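Local coordinates for protein coclaurine N-methyltransferase (Coptis japonica, PDB 6GKV) that probably transfers a methyl group from S-adenosylmethionine to the ring nitrogen of coclaurine and related tetrahydroisoquinolines in alkaloid biosynthesis, at residues Q26-E31 and D243-E248; A33-W38 and K231-H236; L137-A142 and L173-K178; G124-D129 and E189-I194. All coordinates share one frame; numbering follows the deposited sequence.

Interaction 1: residues Q26-E31 and D243-E248; sequences QLIRRE and DDWFTE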
loop_
_atom_site.group_PDB
_atom_site.type_symbol
_atom_site.label_atom_id
_atom_site.label_comp_id
_atom_site.label_asym_id
_atom_site.label_seq_id
_atom_site.Cartn_x
_atom_site.Cartn_y
_atom_site.Cartn_z
ATOM N N GLN A 26 28.572 11.056 -9.798
ATOM C CA GLN A 26 27.950 11.415 -11.062
ATOM C C GLN A 26 27.491 10.200 -11.873
ATOM O O GLN A 26 26.409 10.216 -12.438
ATOM C CB GLN A 26 28.910 12.257 -11.904
ATOM C CG GLN A 26 28.275 12.837 -13.140
ATOM C CD GLN A 26 29.199 13.783 -13.868
ATOM O OE1 GLN A 26 29.385 13.685 -15.079
ATOM N NE2 GLN A 26 29.797 14.699 -13.125
ATOM N N LEU A 27 28.307 9.151 -11.938
ATOM C CA LEU A 27 27.957 7.985 -12.755
ATOM C C LEU A 27 26.849 7.161 -12.107
ATOM O O LEU A 27 26.019 6.559 -12.804
ATOM C CB LEU A 27 29.185 7.100 -13.005
ATOM C CG LEU A 27 30.260 7.677 -13.931
ATOM C CD1 LEU A 27 31.497 6.784 -13.976
ATOM C CD2 LEU A 27 29.698 7.875 -15.325
ATOM N N ILE A 28 26.869 7.116 -10.777
ATOM C CA ILE A 28 25.860 6.398 -10.013
ATOM C C ILE A 28 24.509 7.073 -10.241
ATOM O O ILE A 28 23.535 6.405 -10.589
ATOM C CB ILE A 28 26.225 6.345 -8.506
ATOM C CG1 ILE A 28 27.402 5.387 -8.302
ATOM C CG2 ILE A 28 25.052 5.895 -7.685
ATOM C CD1 ILE A 28 27.836 5.202 -6.870
ATOM N N ARG A 29 24.472 8.399 -10.100
ATOM C CA ARG A 29 23.244 9.165 -10.291
ATOM C C ARG A 29 22.621 8.911 -11.646
ATOM O O ARG A 29 21.397 8.983 -11.791
ATOM C CB ARG A 29 23.494 10.661 -10.150
ATOM C CG ARG A 29 23.904 11.061 -8.786
ATOM C CD ARG A 29 23.726 12.514 -8.590
ATOM N NE ARG A 29 24.550 12.935 -7.477
ATOM C CZ ARG A 29 25.662 13.640 -7.616
ATOM N NH1 ARG A 29 26.054 14.024 -8.832
ATOM N NH2 ARG A 29 26.372 13.973 -6.542
ATOM N N ARG A 30 23.461 8.629 -12.638
ATOM C CA ARG A 30 22.977 8.420 -13.998
ATOM C C ARG A 30 22.229 7.106 -14.080
ATOM O O ARG A 30 21.246 6.995 -14.810
ATOM C CB ARG A 30 24.123 8.414 -15.008
ATOM C CG ARG A 30 24.820 9.729 -15.184
ATOM C CD ARG A 30 25.798 9.619 -16.364
ATOM N NE ARG A 30 26.644 10.809 -16.470
ATOM C CZ ARG A 30 27.833 10.848 -17.052
ATOM N NH1 ARG A 30 28.355 9.756 -17.605
ATOM N NH2 ARG A 30 28.506 11.988 -17.077
ATOM N N GLU A 31 22.717 6.107 -13.345
ATOM C CA GLU A 31 22.065 4.795 -13.311
ATOM C C GLU A 31 20.781 4.873 -12.494
ATOM O O GLU A 31 19.747 4.355 -12.910
ATOM C CB GLU A 31 23.001 3.717 -12.742
ATOM C CG GLU A 31 24.122 3.332 -13.668
ATOM C CD GLU A 31 23.638 3.018 -15.076
ATOM O OE1 GLU A 31 22.765 2.133 -15.224
ATOM O OE2 GLU A 31 24.131 3.659 -16.029
ATOM N N ASP A 243 24.252 -2.062 -19.921
ATOM C CA ASP A 243 24.908 -0.818 -19.528
ATOM C C ASP A 243 24.733 -0.480 -18.045
ATOM O O ASP A 243 25.331 0.475 -17.552
ATOM C CB ASP A 243 24.416 0.346 -20.391
ATOM C CG ASP A 243 24.892 0.246 -21.840
ATOM O OD1 ASP A 243 24.335 -0.567 -22.606
ATOM O OD2 ASP A 243 25.833 0.978 -22.214
ATOM N N ASP A 244 23.916 -1.264 -17.342
ATOM C CA ASP A 244 23.731 -1.122 -15.892
ATOM C C ASP A 244 24.865 -1.822 -15.152
ATOM O O ASP A 244 24.840 -3.041 -14.962
ATOM C CB ASP A 244 22.376 -1.698 -15.465
ATOM C CG ASP A 244 22.099 -1.574 -13.954
ATOM O OD1 ASP A 244 22.918 -0.996 -13.201
ATOM O OD2 ASP A 244 21.025 -2.064 -13.519
ATOM N N TRP A 245 25.851 -1.035 -14.735
ATOM C CA TRP A 245 26.979 -1.542 -13.965
ATOM C C TRP A 245 26.718 -1.418 -12.462
ATOM O O TRP A 245 27.353 -2.099 -11.660
ATOM C CB TRP A 245 28.269 -0.789 -14.342
ATOM C CG TRP A 245 28.170 0.639 -14.052
ATOM C CD1 TRP A 245 27.694 1.612 -14.890
ATOM C CD2 TRP A 245 28.487 1.288 -12.828
ATOM N NE1 TRP A 245 27.705 2.838 -14.256
ATOM C CE2 TRP A 245 28.198 2.667 -12.961
ATOM C CE3 TRP A 245 29.005 0.846 -11.593
ATOM C CZ2 TRP A 245 28.389 3.610 -11.957
ATOM C CZ3 TRP A 245 29.211 1.789 -10.567
ATOM C CH2 TRP A 245 28.889 3.150 -10.755
ATOM N N PHE A 246 25.768 -0.566 -12.084
ATOM C CA PHE A 246 25.548 -0.206 -10.676
ATOM C C PHE A 246 24.829 -1.299 -9.868
ATOM O O PHE A 246 25.096 -1.505 -8.666
ATOM C CB PHE A 246 24.749 1.115 -10.603
ATOM C CG PHE A 246 24.362 1.534 -9.190
ATOM C CD1 PHE A 246 25.293 2.110 -8.337
ATOM C CD2 PHE A 246 23.066 1.378 -8.736
ATOM C CE1 PHE A 246 24.947 2.492 -7.053
ATOM C CE2 PHE A 246 22.724 1.744 -7.456
ATOM C CZ PHE A 246 23.665 2.307 -6.619
ATOM N N THR A 247 23.905 -1.998 -10.513
ATOM C CA THR A 247 23.051 -2.917 -9.769
ATOM C C THR A 247 23.861 -4.042 -9.128
ATOM O O THR A 247 23.580 -4.440 -8.000
ATOM C CB THR A 247 21.944 -3.504 -10.667
ATOM O OG1 THR A 247 21.162 -2.428 -11.208
ATOM C CG2 THR A 247 21.032 -4.399 -9.862
ATOM N N GLU A 248 24.891 -4.534 -9.819
ATOM C CA GLU A 248 25.728 -5.597 -9.246
ATOM C C GLU A 248 27.079 -5.137 -8.705
ATOM O O GLU A 248 27.871 -5.953 -8.255
ATOM C CB GLU A 248 25.948 -6.696 -10.274
ATOM C CG GLU A 248 24.785 -7.651 -10.367
ATOM C CD GLU A 248 24.832 -8.509 -11.605
ATOM O OE1 GLU A 248 25.813 -8.391 -12.365
ATOM O OE2 GLU A 248 23.881 -9.289 -11.825
HETATM O O HOH W 1 26.537 5.682 -15.171
#
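Trp-245 and Phe-246 meet one side of helix 21-39 with their rings set so that Ile-28 touches both, its side chain crossing those of Trp-245 and Phe-246 at about a right angle. Its CG1 reaches the far corner of the indole, 3.6 Å from CH2 of Trp-245, while CG2, anti to the backbone N, lies 3.5 Å from CE1 of Phe-246; beta-branching suits this place. Leu-27 adds its CB, 3.7 Å from CZ2 of Trp-245. One turn on, Glu-31 slides past Phe-246 in the opposite direction, its CG 3.7 Å from NE1 of Trp-245. A bend at chi2 (-49°) carries its carboxylate back beside the indole, where a water in the ring plane accepts from NE1 of Trp-245 and donates to OE2 of Glu-31 and to O of Leu-27. The other oxygen, OE1, lies 3.7 Å from OD1 of Asp-244, a closeness of like charges probably eased by the salt bridge from Glu-31 to Arg-34. Were an alanine here, Arg-34 would probably lose this mate and the water one acceptor. In the loop, OD1 of Asp-244 accepts from N of Thr-247, 3.0 Å away, an Asx motif that probably helps hold the turn from which both aromatics meet the helix.

Interaction 2: residues A33-W38 and K231-H236; sequences ARRLQW and KTFAYH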
loop_
_atom_site.group_PDB
_atom_site.type_symbol
_atom_site.label_atom_id
_atom_site.label_comp_id
_atom_site.label_asym_id
_atom_site.label_seq_id
_atom_site.Cartn_x
_atom_site.Cartn_y
_atom_site.Cartn_z
ATOM N N ALA A 33 18.886 7.542 -11.936
ATOM C CA ALA A 33 17.955 8.196 -12.851
ATOM C C ALA A 33 17.298 7.177 -13.762
ATOM O O ALA A 33 16.086 7.164 -13.917
ATOM C CB ALA A 33 18.678 9.249 -13.679
ATOM N N ARG A 34 18.107 6.298 -14.341
ATOM C CA ARG A 34 17.586 5.309 -15.271
ATOM C C ARG A 34 16.725 4.232 -14.598
ATOM O O ARG A 34 15.865 3.643 -15.255
ATOM C CB ARG A 34 18.725 4.632 -16.020
ATOM C CG ARG A 34 19.463 5.502 -17.044
ATOM C CD ARG A 34 20.619 4.703 -17.681
ATOM N NE ARG A 34 20.117 3.589 -18.481
ATOM C CZ ARG A 34 20.473 2.314 -18.335
ATOM N NH1 ARG A 34 21.359 1.949 -17.414
ATOM N NH2 ARG A 34 19.931 1.399 -19.126
ATOM N N ARG A 35 16.971 3.949 -13.316
ATOM C CA ARG A 35 16.166 2.957 -12.600
ATOM C C ARG A 35 14.799 3.568 -12.279
ATOM O O ARG A 35 13.761 2.920 -12.450
ATOM C CB ARG A 35 16.856 2.481 -11.315
ATOM C CG ARG A 35 16.062 1.384 -10.570
ATOM C CD ARG A 35 16.782 0.069 -10.701
ATOM N NE ARG A 35 15.978 -0.943 -11.355
ATOM C CZ ARG A 35 16.467 -2.080 -11.828
ATOM N NH1 ARG A 35 15.659 -2.955 -12.416
ATOM N NH2 ARG A 35 17.761 -2.333 -11.712
ATOM N N LEU A 36 14.796 4.825 -11.842
ATOM C CA LEU A 36 13.547 5.556 -11.659
ATOM C C LEU A 36 12.698 5.527 -12.932
ATOM O O LEU A 36 11.475 5.372 -12.889
ATOM C CB LEU A 36 13.825 6.998 -11.251
ATOM C CG LEU A 36 14.403 7.170 -9.847
ATOM C CD1 LEU A 36 14.340 8.636 -9.461
ATOM C CD2 LEU A 36 13.665 6.312 -8.836
ATOM N N GLN A 37 13.361 5.657 -14.067
ATOM C CA GLN A 37 12.668 5.753 -15.344
ATOM C C GLN A 37 12.059 4.408 -15.701
ATOM O O GLN A 37 10.974 4.327 -16.267
ATOM C CB GLN A 37 13.636 6.224 -16.432
ATOM C CG GLN A 37 13.063 6.293 -17.829
ATOM C CD GLN A 37 12.168 7.490 -18.030
ATOM O OE1 GLN A 37 12.520 8.614 -17.657
ATOM N NE2 GLN A 37 11.000 7.261 -18.626
ATOM N N TRP A 38 12.780 3.351 -15.355
ATOM C CA TRP A 38 12.359 1.986 -15.604
ATOM C C TRP A 38 11.309 1.577 -14.574
ATOM O O TRP A 38 10.400 0.800 -14.867
ATOM C CB TRP A 38 13.588 1.069 -15.559
ATOM C CG TRP A 38 13.318 -0.392 -15.426
ATOM C CD1 TRP A 38 13.329 -1.320 -16.427
ATOM C CD2 TRP A 38 13.027 -1.111 -14.213
ATOM N NE1 TRP A 38 13.047 -2.567 -15.918
ATOM C CE2 TRP A 38 12.861 -2.467 -14.562
ATOM C CE3 TRP A 38 12.857 -0.730 -12.867
ATOM C CZ2 TRP A 38 12.543 -3.451 -13.616
ATOM C CZ3 TRP A 38 12.543 -1.705 -11.932
ATOM C CH2 TRP A 38 12.380 -3.046 -12.309
ATOM N N LYS A 231 9.782 4.186 -2.547
ATOM C CA LYS A 231 8.457 4.565 -2.048
ATOM C C LYS A 231 7.310 3.990 -2.886
ATOM O O LYS A 231 6.232 3.736 -2.370
ATOM C CB LYS A 231 8.330 6.082 -1.970
ATOM C CG LYS A 231 8.187 6.817 -3.309
ATOM C CD LYS A 231 7.841 8.289 -3.027
ATOM C CE LYS A 231 8.099 9.196 -4.216
ATOM N NZ LYS A 231 8.197 10.622 -3.786
ATOM N N THR A 232 7.557 3.702 -4.158
ATOM C CA THR A 232 6.466 3.286 -5.044
ATOM C C THR A 232 6.603 1.904 -5.685
ATOM O O THR A 232 5.678 1.089 -5.604
ATOM C CB THR A 232 6.323 4.297 -6.147
ATOM O OG1 THR A 232 6.147 5.575 -5.538
ATOM C CG2 THR A 232 5.148 3.964 -7.052
ATOM N N PHE A 233 7.735 1.642 -6.341
ATOM C CA PHE A 233 7.866 0.373 -7.044
ATOM C C PHE A 233 8.758 -0.615 -6.302
ATOM O O PHE A 233 9.380 -0.287 -5.291
ATOM C CB PHE A 233 8.345 0.576 -8.502
ATOM C CG PHE A 233 9.613 1.400 -8.669
ATOM C CD1 PHE A 233 10.866 0.822 -8.522
ATOM C CD2 PHE A 233 9.548 2.732 -9.077
ATOM C CE1 PHE A 233 12.027 1.567 -8.712
ATOM C CE2 PHE A 233 10.713 3.480 -9.274
ATOM C CZ PHE A 233 11.948 2.894 -9.083
ATOM N N ALA A 234 8.762 -1.852 -6.769
ATOM C CA ALA A 234 9.544 -2.888 -6.117
ATOM C C ALA A 234 10.293 -3.654 -7.191
ATOM O O ALA A 234 9.846 -3.693 -8.346
ATOM C CB ALA A 234 8.647 -3.817 -5.295
ATOM N N TYR A 235 11.430 -4.251 -6.833
ATOM C CA TYR A 235 12.190 -4.998 -7.842
ATOM C C TYR A 235 13.317 -5.867 -7.309
ATOM O O TYR A 235 13.995 -5.531 -6.320
ATOM C CB TYR A 235 12.761 -4.038 -8.898
ATOM C CG TYR A 235 13.638 -2.906 -8.379
ATOM C CD1 TYR A 235 13.095 -1.834 -7.680
ATOM C CD2 TYR A 235 15.005 -2.888 -8.634
ATOM C CE1 TYR A 235 13.892 -0.786 -7.223
ATOM C CE2 TYR A 235 15.807 -1.854 -8.183
ATOM C CZ TYR A 235 15.239 -0.798 -7.484
ATOM O OH TYR A 235 16.023 0.233 -7.038
ATOM N N HIS A 236 13.483 -7.014 -7.964
ATOM C CA HIS A 236 14.697 -7.823 -7.826
ATOM C C HIS A 236 15.898 -6.935 -8.151
ATOM O O HIS A 236 15.848 -6.178 -9.133
ATOM C CB HIS A 236 14.694 -9.024 -8.781
ATOM C CG HIS A 236 13.727 -10.114 -8.430
ATOM N ND1 HIS A 236 13.964 -11.025 -7.418
ATOM C CD2 HIS A 236 12.561 -10.495 -9.009
ATOM C CE1 HIS A 236 12.969 -11.893 -7.366
ATOM N NE2 HIS A 236 12.102 -11.595 -8.322
#
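Arg-35 lays its guanidinium against the ring of Tyr-235, the two planes 19° apart and offset, with CE2 of Tyr-235 over one guanidinium face and 3.3 Å from NE of Arg-35. Arginine suits this place because its flat, charged end can take a ring atom over one face and still donate at its rim: NH2 bonds to the backbone oxygen of Glu-238. With CG anti to the backbone N (chi1 -177°), the chain leaves the helix toward the strand, and bends at chi2 and chi3 turn the group alongside the ring. Trp-38, three residues further on, presents its edge to the face of Tyr-235 in an offset T-shaped pair, centroids 5.6 Å apart and planes at 68°; its CH2 also comes 3.6 Å from CB of Tyr-235. Helix 21-39 is thereby packed against short strand 235-236, which pairs with strand 257-258 outside the central sheet of the Rossmann-like methyltransferase fold. The phenol OH of Tyr-235 bonds to NE1 of Trp-342, tying the ring to strand 342-350 as well. Nearby, Phe-233 offers the edge of its ring to Leu-36, whose CD2 lies 3.8 Å from CZ of Phe-233, the two side chains crossing at about a right angle.

Interaction 3: residues L137-A142 and L173-K178; sequences LTLHVA and LNVEVK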
loop_
_atom_site.group_PDB
_atom_site.type_symbol
_atom_site.label_atom_id
_atom_site.label_comp_id
_atom_site.label_asym_id
_atom_site.label_seq_id
_atom_site.Cartn_x
_atom_site.Cartn_y
_atom_site.Cartn_z
ATOM N N LEU A 137 21.346 -4.051 18.241
ATOM C CA LEU A 137 20.017 -4.024 18.861
ATOM C C LEU A 137 19.911 -4.972 20.051
ATOM O O LEU A 137 19.361 -4.603 21.087
ATOM C CB LEU A 137 18.940 -4.367 17.835
ATOM C CG LEU A 137 17.475 -4.389 18.291
ATOM C CD1 LEU A 137 17.013 -3.033 18.863
ATOM C CD2 LEU A 137 16.594 -4.811 17.122
ATOM N N THR A 138 20.435 -6.186 19.900
ATOM C CA THR A 138 20.431 -7.165 20.985
ATOM C C THR A 138 21.035 -6.577 22.250
ATOM O O THR A 138 20.398 -6.569 23.299
ATOM C CB THR A 138 21.198 -8.442 20.595
ATOM O OG1 THR A 138 20.421 -9.187 19.654
ATOM C CG2 THR A 138 21.458 -9.313 21.814
ATOM N N LEU A 139 22.253 -6.062 22.137
ATOM C CA LEU A 139 22.973 -5.533 23.291
ATOM C C LEU A 139 22.260 -4.328 23.905
ATOM O O LEU A 139 22.256 -4.139 25.123
ATOM C CB LEU A 139 24.401 -5.159 22.884
ATOM C CG LEU A 139 25.117 -6.327 22.210
ATOM C CD1 LEU A 139 26.562 -5.984 21.770
ATOM C CD2 LEU A 139 25.070 -7.533 23.148
ATOM N N HIS A 140 21.658 -3.517 23.048
ATOM C CA HIS A 140 21.012 -2.284 23.473
ATOM C C HIS A 140 19.744 -2.586 24.263
ATOM O O HIS A 140 19.528 -2.042 25.349
ATOM C CB HIS A 140 20.695 -1.413 22.255
ATOM C CG HIS A 140 20.002 -0.127 22.586
ATOM N ND1 HIS A 140 18.628 -0.008 22.623
ATOM C CD2 HIS A 140 20.497 1.101 22.875
ATOM C CE1 HIS A 140 18.305 1.238 22.925
ATOM N NE2 HIS A 140 19.419 1.930 23.084
ATOM N N VAL A 141 18.907 -3.457 23.709
ATOM C CA VAL A 141 17.692 -3.883 24.392
ATOM C C VAL A 141 18.054 -4.654 25.662
ATOM O O VAL A 141 17.442 -4.450 26.714
ATOM C CB VAL A 141 16.798 -4.757 23.471
ATOM C CG1 VAL A 141 15.666 -5.418 24.250
ATOM C CG2 VAL A 141 16.247 -3.925 22.332
ATOM N N ALA A 142 19.060 -5.524 25.564
ATOM C CA ALA A 142 19.497 -6.299 26.719
ATOM C C ALA A 142 19.871 -5.352 27.840
ATOM O O ALA A 142 19.520 -5.588 28.994
ATOM C CB ALA A 142 20.673 -7.198 26.374
ATOM N N LEU A 173 23.285 -10.672 31.633
ATOM C CA LEU A 173 22.587 -11.951 31.677
ATOM C C LEU A 173 21.927 -12.216 30.333
ATOM O O LEU A 173 22.265 -13.165 29.626
ATOM C CB LEU A 173 21.523 -11.959 32.795
ATOM C CG LEU A 173 20.664 -13.206 33.113
ATOM C CD1 LEU A 173 20.110 -13.127 34.525
ATOM C CD2 LEU A 173 19.506 -13.435 32.134
ATOM N N ASN A 174 21.005 -11.323 29.993
ATOM C CA ASN A 174 19.926 -11.573 29.043
ATOM C C ASN A 174 20.311 -12.223 27.730
ATOM O O ASN A 174 19.574 -13.064 27.210
ATOM C CB ASN A 174 19.239 -10.257 28.730
ATOM C CG ASN A 174 19.278 -9.308 29.891
ATOM O OD1 ASN A 174 19.687 -8.158 29.740
ATOM N ND2 ASN A 174 18.842 -9.773 31.064
ATOM N N VAL A 175 21.454 -11.825 27.189
ATOM C CA VAL A 175 21.770 -12.169 25.815
ATOM C C VAL A 175 22.028 -13.648 25.626
ATOM O O VAL A 175 22.830 -14.250 26.327
ATOM C CB VAL A 175 22.990 -11.408 25.300
ATOM C CG1 VAL A 175 23.217 -11.745 23.835
ATOM C CG2 VAL A 175 22.795 -9.921 25.494
ATOM N N GLU A 176 21.324 -14.204 24.652
ATOM C CA GLU A 176 21.529 -15.557 24.181
ATOM C C GLU A 176 21.620 -15.508 22.651
ATOM O O GLU A 176 20.847 -14.784 22.018
ATOM C CB GLU A 176 20.386 -16.448 24.652
ATOM C CG GLU A 176 20.185 -17.703 23.842
ATOM C CD GLU A 176 18.929 -18.442 24.248
ATOM O OE1 GLU A 176 18.379 -18.130 25.325
ATOM O OE2 GLU A 176 18.493 -19.331 23.491
ATOM N N VAL A 177 22.566 -16.234 22.055
ATOM C CA VAL A 177 22.735 -16.185 20.602
ATOM C C VAL A 177 22.726 -17.561 19.944
ATOM O O VAL A 177 23.429 -18.475 20.381
ATOM C CB VAL A 177 24.046 -15.488 20.211
ATOM C CG1 VAL A 177 24.100 -15.273 18.702
ATOM C CG2 VAL A 177 24.192 -14.172 20.946
ATOM N N LYS A 178 21.945 -17.694 18.875
ATOM C CA LYS A 178 21.783 -18.970 18.175
ATOM C C LYS A 178 22.330 -18.909 16.751
ATOM O O LYS A 178 22.043 -17.957 16.024
ATOM C CB LYS A 178 20.302 -19.378 18.119
ATOM C CG LYS A 178 19.551 -19.332 19.437
ATOM C CD LYS A 178 18.158 -19.954 19.273
ATOM C CE LYS A 178 17.487 -20.233 20.616
ATOM N NZ LYS A 178 18.394 -20.937 21.571
#
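Val-175 is the hub of this contact, its two methyls divided among three residues of helix 136-143. CG1 of Val-175 meets CG2 of Thr-138 at 3.6 Å, and CG2 of Val-175 lies the same 3.6 Å from CB of Ala-142, with CD2 of Leu-139 a little further off at 4.0 Å. Thr-138 and Ala-142, one turn apart, turn the same side of the helix to the valine, and the small alanine lets the backbone approach: CA of Ala-142 is 5.8 Å from CA of Asn-174. The threonine is placed by its polar branch. With chi1 at -73° its CG2 stands anti to the backbone N and faces the valine, while OG1 takes a hydrogen bond with Asp-129 of strand 126-130. Ile-163 and Ser-167 of helix 157-168 also touch Val-175, which thus contacts two helices at the start of strand 176-179, an outermost strand of the Rossmann-like sheet. ND2 of Asn-174 bonds weakly to O of Lys-146; the modelled placing of its OD1, close to the carbonyl oxygen of Ala-142, is doubtful, since both are acceptors. The contact thus probably rests on methyl packing and exclusion of water, with polar bonds directed outward to neighbouring elements.

Interaction 4: residues G124-D129 and E189-I194; sequences GQSVLD and ETYDRI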
loop_
_atom_site.group_PDB
_atom_site.type_symbol
_atom_site.label_atom_id
_atom_site.label_comp_id
_atom_site.label_asym_id
_atom_site.label_seq_id
_atom_site.Cartn_x
_atom_site.Cartn_y
_atom_site.Cartn_z
ATOM N N GLY A 124 9.642 -6.404 30.867
ATOM C CA GLY A 124 9.494 -7.824 31.171
ATOM C C GLY A 124 9.324 -8.791 30.010
ATOM O O GLY A 124 8.669 -9.824 30.158
ATOM N N GLN A 125 9.923 -8.487 28.861
ATOM C CA GLN A 125 9.587 -9.215 27.634
ATOM C C GLN A 125 10.681 -10.134 27.103
ATOM O O GLN A 125 11.854 -9.977 27.417
ATOM C CB GLN A 125 9.173 -8.222 26.538
ATOM C CG GLN A 125 7.657 -8.081 26.418
ATOM C CD GLN A 125 7.211 -6.664 26.175
ATOM O OE1 GLN A 125 7.926 -5.877 25.559
ATOM N NE2 GLN A 125 6.027 -6.321 26.682
ATOM N N SER A 126 10.265 -11.111 26.303
ATOM C CA SER A 126 11.179 -12.026 25.626
ATOM C C SER A 126 11.401 -11.549 24.196
ATOM O O SER A 126 10.454 -11.494 23.412
ATOM C CB SER A 126 10.602 -13.436 25.622
ATOM O OG SER A 126 9.285 -13.390 25.084
ATOM N N VAL A 127 12.638 -11.213 23.843
ATOM C CA VAL A 127 12.880 -10.542 22.561
ATOM C C VAL A 127 13.758 -11.359 21.618
ATOM O O VAL A 127 14.835 -11.805 21.993
ATOM C CB VAL A 127 13.532 -9.176 22.780
ATOM C CG1 VAL A 127 13.689 -8.414 21.443
ATOM C CG2 VAL A 127 12.727 -8.374 23.761
ATOM N N LEU A 128 13.282 -11.540 20.390
ATOM C CA LEU A 128 14.015 -12.256 19.345
ATOM C C LEU A 128 14.503 -11.308 18.259
ATOM O O LEU A 128 13.719 -10.570 17.655
ATOM C CB LEU A 128 13.133 -13.328 18.729
ATOM C CG LEU A 128 13.694 -14.162 17.586
ATOM C CD1 LEU A 128 14.937 -14.891 18.043
ATOM C CD2 LEU A 128 12.636 -15.154 17.109
ATOM N N ASP A 129 15.806 -11.339 18.011
ATOM C CA ASP A 129 16.426 -10.457 17.036
ATOM C C ASP A 129 16.884 -11.267 15.826
ATOM O O ASP A 129 17.968 -11.853 15.837
ATOM C CB ASP A 129 17.591 -9.711 17.685
ATOM C CG ASP A 129 18.223 -8.695 16.764
ATOM O OD1 ASP A 129 17.585 -8.307 15.765
ATOM O OD2 ASP A 129 19.353 -8.259 17.058
ATOM N N GLU A 189 10.221 -22.652 20.301
ATOM C CA GLU A 189 10.142 -21.569 21.268
ATOM C C GLU A 189 9.257 -20.439 20.734
ATOM O O GLU A 189 8.805 -20.485 19.589
ATOM C CB GLU A 189 11.534 -21.060 21.610
ATOM C CG GLU A 189 11.923 -21.334 23.042
ATOM C CD GLU A 189 13.247 -20.711 23.405
ATOM O OE1 GLU A 189 13.759 -19.897 22.606
ATOM O OE2 GLU A 189 13.772 -21.031 24.491
ATOM N N THR A 190 9.014 -19.428 21.565
ATOM C CA THR A 190 7.985 -18.431 21.276
ATOM C C THR A 190 8.198 -17.132 22.074
ATOM O O THR A 190 8.423 -17.181 23.288
ATOM C CB THR A 190 6.605 -19.034 21.561
ATOM O OG1 THR A 190 6.227 -19.864 20.458
ATOM C CG2 THR A 190 5.581 -17.979 21.719
ATOM N N TYR A 191 8.130 -15.985 21.384
ATOM C CA TYR A 191 8.653 -14.704 21.908
ATOM C C TYR A 191 7.657 -13.531 21.869
ATOM O O TYR A 191 6.856 -13.443 20.954
ATOM C CB TYR A 191 9.911 -14.296 21.125
ATOM C CG TYR A 191 11.067 -15.282 21.176
ATOM C CD1 TYR A 191 11.132 -16.363 20.297
ATOM C CD2 TYR A 191 12.093 -15.125 22.093
ATOM C CE1 TYR A 191 12.173 -17.257 20.340
ATOM C CE2 TYR A 191 13.147 -16.010 22.137
ATOM C CZ TYR A 191 13.187 -17.072 21.255
ATOM O OH TYR A 191 14.247 -17.953 21.303
ATOM N N ASP A 192 7.730 -12.620 22.840
ATOM C CA ASP A 192 6.781 -11.494 22.911
ATOM C C ASP A 192 7.043 -10.470 21.825
ATOM O O ASP A 192 6.145 -9.743 21.397
ATOM C CB ASP A 192 6.853 -10.771 24.259
ATOM C CG ASP A 192 6.507 -11.662 25.429
ATOM O OD1 ASP A 192 5.630 -12.551 25.283
ATOM O OD2 ASP A 192 7.126 -11.463 26.498
ATOM N N ARG A 193 8.297 -10.372 21.412
ATOM C CA ARG A 193 8.636 -9.405 20.395
ATOM C C ARG A 193 9.749 -9.926 19.521
ATOM O O ARG A 193 10.797 -10.366 19.996
ATOM C CB ARG A 193 8.982 -8.063 21.030
ATOM C CG ARG A 193 7.765 -7.120 21.038
ATOM C CD ARG A 193 7.664 -6.319 22.307
ATOM N NE ARG A 193 6.456 -5.496 22.372
ATOM C CZ ARG A 193 5.258 -5.931 22.751
ATOM N NH1 ARG A 193 5.076 -7.200 23.088
ATOM N NH2 ARG A 193 4.244 -5.089 22.793
ATOM N N ILE A 194 9.457 -9.923 18.226
ATOM C CA ILE A 194 10.400 -10.329 17.217
ATOM C C ILE A 194 10.782 -9.115 16.412
ATOM O O ILE A 194 9.932 -8.434 15.847
ATOM C CB ILE A 194 9.830 -11.397 16.301
ATOM C CG1 ILE A 194 9.386 -12.595 17.139
ATOM C CG2 ILE A 194 10.882 -11.804 15.245
ATOM C CD1 ILE A 194 8.609 -13.612 16.348
#
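Ser-126 and Asp-192 grip each other where strands 126-130 and 191-197 begin to pair, at the corner the chain turns at Asp-192. The backbone N of Ser-126 donates to OD2 of Asp-192 over 3.2 Å, arriving from above the carboxylate plane, and the N of Asp-192 donates in return to OG of Ser-126 at 2.8 Å. Serine fits here because chi1 of 53° swings its short hydroxyl to that N-H. Regular pairing follows: N of Arg-193 gives to O of Ser-126 at 3.1 Å, and N of Leu-128 to O of Arg-193 at 2.8 Å, nearly straight. On the side of Val-127 and Arg-193, the amide of Gln-125 stacks on the guanidinium of Arg-193, planes 14° apart; OE1 accepts from N of Gln-122, and NE of Arg-193 donates to O of Ala-119. With an alanine here in place of Gln-125, the guanidinium would probably lose its stacked amide and N of Gln-122 its acceptor. On the sheet face of Leu-128 and Ile-194, CB of Leu-128 makes a CH-pi contact over the Tyr-191 ring. Such adjacent parallel strands build the central sheet of the Rossmann-like methyltransferase fold.

Overall arrangement
The four contacts fall into two groups on opposite sides of the chain's centre. Interactions 1 and 2, with centres 13 Å apart, both use helix 21-39 and pack it against the region around strand 235-236; they meet where Arg-35 approaches Asp-244 and Thr-247. Interactions 3 and 4, with centres 11 Å apart, belong to the Rossmann-like sheet and are joined by Thr-138 and Asp-129. Interactions 1, 2 and 3 are largely buried, whereas interaction 4 is only partly so. Chemistry follows place: aromatic rings dominate the first two, aliphatic methyls the helix-to-strand packing of 137-142 with 173-178, and backbone bonds the parallel pairing of 124-129 with 189-194.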